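Local coordinates for protein race-specific elicitor A4 (PDB 6BN0) that binds chitin through a CBM14-type domain and, as a race-specific elicitor, induces a hypersensitive response in tomato genotypes carrying Cf-4, at residues Lys7-Glu10 against Val11-Lys15; Trp58-Val62 against Gly63-Cys67. All blocks are in the same frame, centred on the assembly; numbering follows the deposited sequence.

Contact 1: Lys7-Glu10 against Val11-Lys15; sequences KPQE and VIDTK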
# COMPACT_ATOMS: atom_id res chain seq x y z
N LYS A 7 -7.71 5.02 -16.62
CA LYS A 7 -7.53 4.70 -18.04
C LYS A 7 -7.82 3.23 -18.31
O LYS A 7 -7.23 2.36 -17.66
CB LYS A 7 -6.13 5.01 -18.49
CG LYS A 7 -5.80 6.44 -18.42
CD LYS A 7 -4.76 6.84 -19.41
CE LYS A 7 -3.54 7.33 -18.71
NZ LYS A 7 -3.36 8.77 -18.86
N PRO A 8 -8.70 2.92 -19.25
CA PRO A 8 -9.12 1.54 -19.48
C PRO A 8 -7.99 0.54 -19.70
O PRO A 8 -8.06 -0.58 -19.20
CB PRO A 8 -9.98 1.66 -20.75
CG PRO A 8 -10.41 3.04 -20.78
CD PRO A 8 -9.37 3.87 -20.14
N GLN A 9 -6.98 0.91 -20.49
CA GLN A 9 -5.89 -0.02 -20.74
C GLN A 9 -5.13 -0.33 -19.47
O GLN A 9 -4.62 -1.45 -19.29
CB GLN A 9 -4.95 0.55 -21.80
CG GLN A 9 -4.07 -0.53 -22.41
CD GLN A 9 -4.92 -1.61 -23.09
OE1 GLN A 9 -5.66 -1.32 -24.03
NE2 GLN A 9 -4.82 -2.84 -22.60
N GLU A 10 -4.98 0.68 -18.60
CA GLU A 10 -4.32 0.43 -17.32
C GLU A 10 -5.16 -0.51 -16.49
O GLU A 10 -4.64 -1.44 -15.85
CB GLU A 10 -4.06 1.76 -16.59
CG GLU A 10 -3.74 1.68 -15.07
CD GLU A 10 -2.27 1.39 -14.77
OE1 GLU A 10 -1.54 1.10 -15.74
OE2 GLU A 10 -1.86 1.43 -13.58
N VAL A 11 -6.49 -0.37 -16.56
CA VAL A 11 -7.36 -1.25 -15.79
C VAL A 11 -7.28 -2.67 -16.32
O VAL A 11 -7.13 -3.63 -15.56
CB VAL A 11 -8.79 -0.68 -15.81
CG1 VAL A 11 -9.77 -1.59 -15.04
CG2 VAL A 11 -8.79 0.75 -15.20
N ILE A 12 -7.33 -2.84 -17.64
CA ILE A 12 -7.30 -4.17 -18.24
C ILE A 12 -5.95 -4.84 -17.99
O ILE A 12 -5.88 -6.05 -17.76
CB ILE A 12 -7.59 -4.05 -19.76
CG1 ILE A 12 -9.04 -3.62 -20.03
CG2 ILE A 12 -7.25 -5.35 -20.49
CD1 ILE A 12 -9.29 -3.19 -21.50
N ASP A 13 -4.87 -4.09 -18.08
CA ASP A 13 -3.54 -4.70 -18.05
C ASP A 13 -3.17 -5.14 -16.65
O ASP A 13 -2.64 -6.24 -16.46
CB ASP A 13 -2.50 -3.71 -18.58
CG ASP A 13 -2.50 -3.58 -20.09
OD1 ASP A 13 -3.23 -4.31 -20.79
OD2 ASP A 13 -1.72 -2.74 -20.59
N THR A 14 -3.41 -4.29 -15.65
CA THR A 14 -2.94 -4.53 -14.30
C THR A 14 -4.00 -5.13 -13.40
O THR A 14 -3.65 -5.68 -12.34
CB THR A 14 -2.46 -3.22 -13.65
OG1 THR A 14 -3.61 -2.44 -13.32
CG2 THR A 14 -1.57 -2.42 -14.60
N LYS A 15 -5.27 -5.02 -13.79
CA LYS A 15 -6.42 -5.38 -12.97
C LYS A 15 -6.41 -4.61 -11.65
O LYS A 15 -7.06 -5.02 -10.68
CB LYS A 15 -6.48 -6.90 -12.72
CG LYS A 15 -6.04 -7.72 -13.96
CD LYS A 15 -7.12 -8.63 -14.43
CE LYS A 15 -6.78 -9.33 -15.75
NZ LYS A 15 -7.11 -8.49 -16.95
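The short helix 8-14 near the N terminus, with K7 in the N-cap position, is held by successive i to i+4 backbone bonds. The first runs from V11 N to K7 O (3.0 Å), and the next, from I12 N to P8 O, is shorter at 2.8 Å. Over the same turn the side chains of Q9 and D13 form a second link. With Q9 CG anti to the backbone N (chi1 -162°), a bend at chi2 swings the amide forward along the helix, and NE2 donates to D13 OD1 at 2.8 Å. The acceptor lies in the amide plane of Q9, yet the bond reaches OD1 from above the carboxylate plane, the two flat groups being turned 45° against each other. E10 O is gripped twice: T14 N (3.1 Å) and T14 OG1 (2.9 Å) both donate to it, from opposite faces of its carbonyl plane. The T14 methyl CG2 meanwhile lies against the E10 carboxylate, 3.7 Å from OE1. V11 CG2 rests close to K7 O, on the buried side of the turn. At the far end K15 leaves helical geometry with positive phi, and its chain folds back so that NZ donates to I12 O (2.9 Å) in the carbonyl plane. E10 OE2 accepts a hydrogen bond from C22 N and T14 OG1 one from C16 N, while K15 O bonds a sugar of the bound chitin oligomer. The helix is thus pinned beside the loop leading into strand 23-25, where Y24 OH also meets K7 N.

Contact 2: Trp58-Val62 against Gly63-Cys67; sequences WNDNV and GKKWC. With NAG (2-acetamido-2-deoxy-beta-D-glucopyranose), chain E; NAG (2-acetamido-2-deoxy-beta-D-glucopyranose), chain B.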
# COMPACT_ATOMS: atom_id res chain seq x y z
N TRP A 58 0.26 13.57 -2.41
CA TRP A 58 0.38 12.62 -3.51
C TRP A 58 1.64 12.89 -4.33
O TRP A 58 1.89 14.04 -4.73
CB TRP A 58 -0.86 12.70 -4.45
CG TRP A 58 -0.80 11.63 -5.52
CD1 TRP A 58 -0.72 11.81 -6.88
CD2 TRP A 58 -0.77 10.21 -5.29
NE1 TRP A 58 -0.69 10.58 -7.52
CE2 TRP A 58 -0.69 9.58 -6.56
CE3 TRP A 58 -0.80 9.41 -4.13
CZ2 TRP A 58 -0.65 8.19 -6.71
CZ3 TRP A 58 -0.75 8.01 -4.29
CH2 TRP A 58 -0.69 7.41 -5.58
N ASN A 59 2.39 11.83 -4.63
CA ASN A 59 3.56 11.89 -5.52
C ASN A 59 3.23 11.05 -6.76
O ASN A 59 3.34 9.81 -6.75
CB ASN A 59 4.82 11.41 -4.78
CG ASN A 59 6.09 11.54 -5.61
OD1 ASN A 59 7.20 11.39 -5.07
ND2 ASN A 59 5.95 11.75 -6.90
N ASP A 60 2.82 11.72 -7.83
CA ASP A 60 2.39 11.07 -9.06
C ASP A 60 3.54 10.69 -9.97
O ASP A 60 3.31 10.23 -11.09
CB ASP A 60 1.43 11.99 -9.83
CG ASP A 60 0.50 11.23 -10.77
OD1 ASP A 60 0.36 11.63 -11.96
OD2 ASP A 60 -0.10 10.23 -10.32
N ASN A 61 4.78 10.91 -9.54
CA ASN A 61 5.91 10.63 -10.43
C ASN A 61 6.02 9.14 -10.77
O ASN A 61 5.66 8.27 -9.99
CB ASN A 61 7.22 11.12 -9.80
CG ASN A 61 7.48 12.59 -10.04
OD1 ASN A 61 7.49 13.06 -11.18
ND2 ASN A 61 7.70 13.34 -8.96
N VAL A 62 6.55 8.87 -11.96
CA VAL A 62 6.80 7.49 -12.37
C VAL A 62 7.65 6.80 -11.32
O VAL A 62 8.66 7.34 -10.84
CB VAL A 62 7.51 7.47 -13.73
CG1 VAL A 62 8.03 6.07 -14.00
CG2 VAL A 62 6.56 7.90 -14.81
N GLY A 63 7.25 5.59 -10.95
CA GLY A 63 8.03 4.85 -9.98
C GLY A 63 7.72 5.20 -8.55
O GLY A 63 8.24 4.52 -7.64
N LYS A 64 6.89 6.21 -8.31
CA LYS A 64 6.46 6.61 -6.98
C LYS A 64 5.02 6.16 -6.75
O LYS A 64 4.79 5.07 -6.22
CB LYS A 64 6.61 8.14 -6.80
CG LYS A 64 8.03 8.68 -7.03
CD LYS A 64 9.06 8.04 -6.10
CE LYS A 64 10.41 8.69 -6.30
NZ LYS A 64 11.37 8.11 -5.36
N LYS A 65 4.05 6.98 -7.14
CA LYS A 65 2.62 6.66 -7.02
C LYS A 65 2.30 6.34 -5.58
O LYS A 65 1.76 5.28 -5.23
CB LYS A 65 2.20 5.51 -7.96
CG LYS A 65 2.65 5.77 -9.37
CD LYS A 65 1.97 6.98 -9.98
CE LYS A 65 2.40 7.05 -11.49
NZ LYS A 65 1.78 8.16 -12.28
N TRP A 66 2.72 7.24 -4.72
CA TRP A 66 2.51 7.06 -3.31
C TRP A 66 2.45 8.42 -2.64
O TRP A 66 2.78 9.46 -3.23
CB TRP A 66 3.61 6.16 -2.71
CG TRP A 66 5.00 6.67 -2.80
CD1 TRP A 66 5.43 7.98 -2.79
CD2 TRP A 66 6.19 5.86 -2.82
NE1 TRP A 66 6.81 8.02 -2.80
CE2 TRP A 66 7.29 6.73 -2.82
CE3 TRP A 66 6.42 4.47 -2.83
CZ2 TRP A 66 8.63 6.26 -2.84
CZ3 TRP A 66 7.74 4.01 -2.85
CH2 TRP A 66 8.82 4.89 -2.85
N CYS A 67 2.01 8.42 -1.37
CA CYS A 67 2.02 9.64 -0.58
C CYS A 67 3.43 9.94 -0.07
O CYS A 67 4.17 9.03 0.31
CB CYS A 67 1.03 9.48 0.57
SG CYS A 67 -0.65 9.14 0.03
C1 NAG E . 6.26 2.75 0.84
C2 NAG E . 7.76 2.40 0.87
C3 NAG E . 8.54 3.42 1.72
C4 NAG E . 8.17 4.85 1.36
C5 NAG E . 6.65 5.02 1.39
C6 NAG E . 6.22 6.43 0.99
C7 NAG E . 8.66 0.10 0.82
C8 NAG E . 8.74 -1.22 1.54
N2 NAG E . 7.94 1.06 1.42
O3 NAG E . 9.93 3.19 1.49
O4 NAG E . 8.63 5.78 2.33
O5 NAG E . 6.08 4.11 0.46
O6 NAG E . 4.80 6.53 0.89
O7 NAG E . 9.22 0.29 -0.26
C1 NAG B . 1.76 0.76 -0.97
C2 NAG B . 1.89 2.24 -0.60
C3 NAG B . 3.37 2.69 -0.56
C4 NAG B . 4.24 1.67 0.20
C5 NAG B . 3.96 0.25 -0.29
C6 NAG B . 4.69 -0.79 0.56
C7 NAG B . -0.07 3.59 -1.18
C8 NAG B . -0.73 4.46 -2.21
N2 NAG B . 1.12 3.07 -1.52
O3 NAG B . 3.43 3.94 0.13
O4 NAG B . 5.62 1.87 -0.08
O5 NAG B . 2.56 -0.00 -0.12
O6 NAG B . 4.47 -2.14 0.17
O7 NAG B . -0.59 3.36 -0.09
O HOH W 1 -0.90 8.37 -12.02
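K65 CG stands beside its own backbone N (chi1 -51°) and the chain bends again at chi2 (-65°) before running out straight, which carries NZ back across the turn to D60. There it donates to D60 O at 2.8 Å and forms a weak, longer salt bridge with D60 OD2 (3.4 Å). A water that NZ holds at 2.7 Å donates in turn to OD2, giving a second route between the two groups. D60 OD2 also accepts from W58 NE1 (2.9 Å), which meets OD2 on the anti side, somewhat out of the carboxylate plane, while OD2 lies close to the indole plane; the carboxylate thus joins the lysine to the tryptophan. W66, on the other face of the sheet with N59, has CG between its backbone N and carbonyl carbon (chi1 62°), which lays its indole beside N59 CB. These residues belong to the beta hairpin of strands 57-59 and 66-68. N59 N donates to W66 O (2.8 Å), and the return bond from W66 N to N59 O is weak. K65 and W66 both face N59, a G1 beta bulge, with K65 at positive phi. At the tip, K64 N closes a type II turn onto N61 O (2.9 Å), with G63 taking its positive-phi place. W58 CE3 touches C67 SG at the ring edge, the sulfur being disulfide-bonded to C52, and the W58 ring stacks with Y33. W66 meets the chitin: C6 of one GlcNAc (chain E) sits over the centre of its ring, and K64 O lies over the opposite face. W66 NE1 is held by D68. The O6 of the same sugar donates to C67 O at 2.6 Å.

Following the chain from the N terminus, contact 1 comes first, closing two turns of helix 8-14 within residues 7-15, and ends before contact 2 begins. Strands 23-25, 32-38 and 45-51 form the three-stranded sheet between them, and contact 2 then closes the hairpin at residues 58-67. The two are in series, neither nested nor crossed, with centres about 18 Å apart and nearest atoms about 7 Å apart. Strand 23-25 borders both: Y24 meets the start of the helix, whereas L23 and P25 pack on W58. Both also supply residues to one glycan pocket, through K15 in contact 1 and K65, W66 and C67 in contact 2.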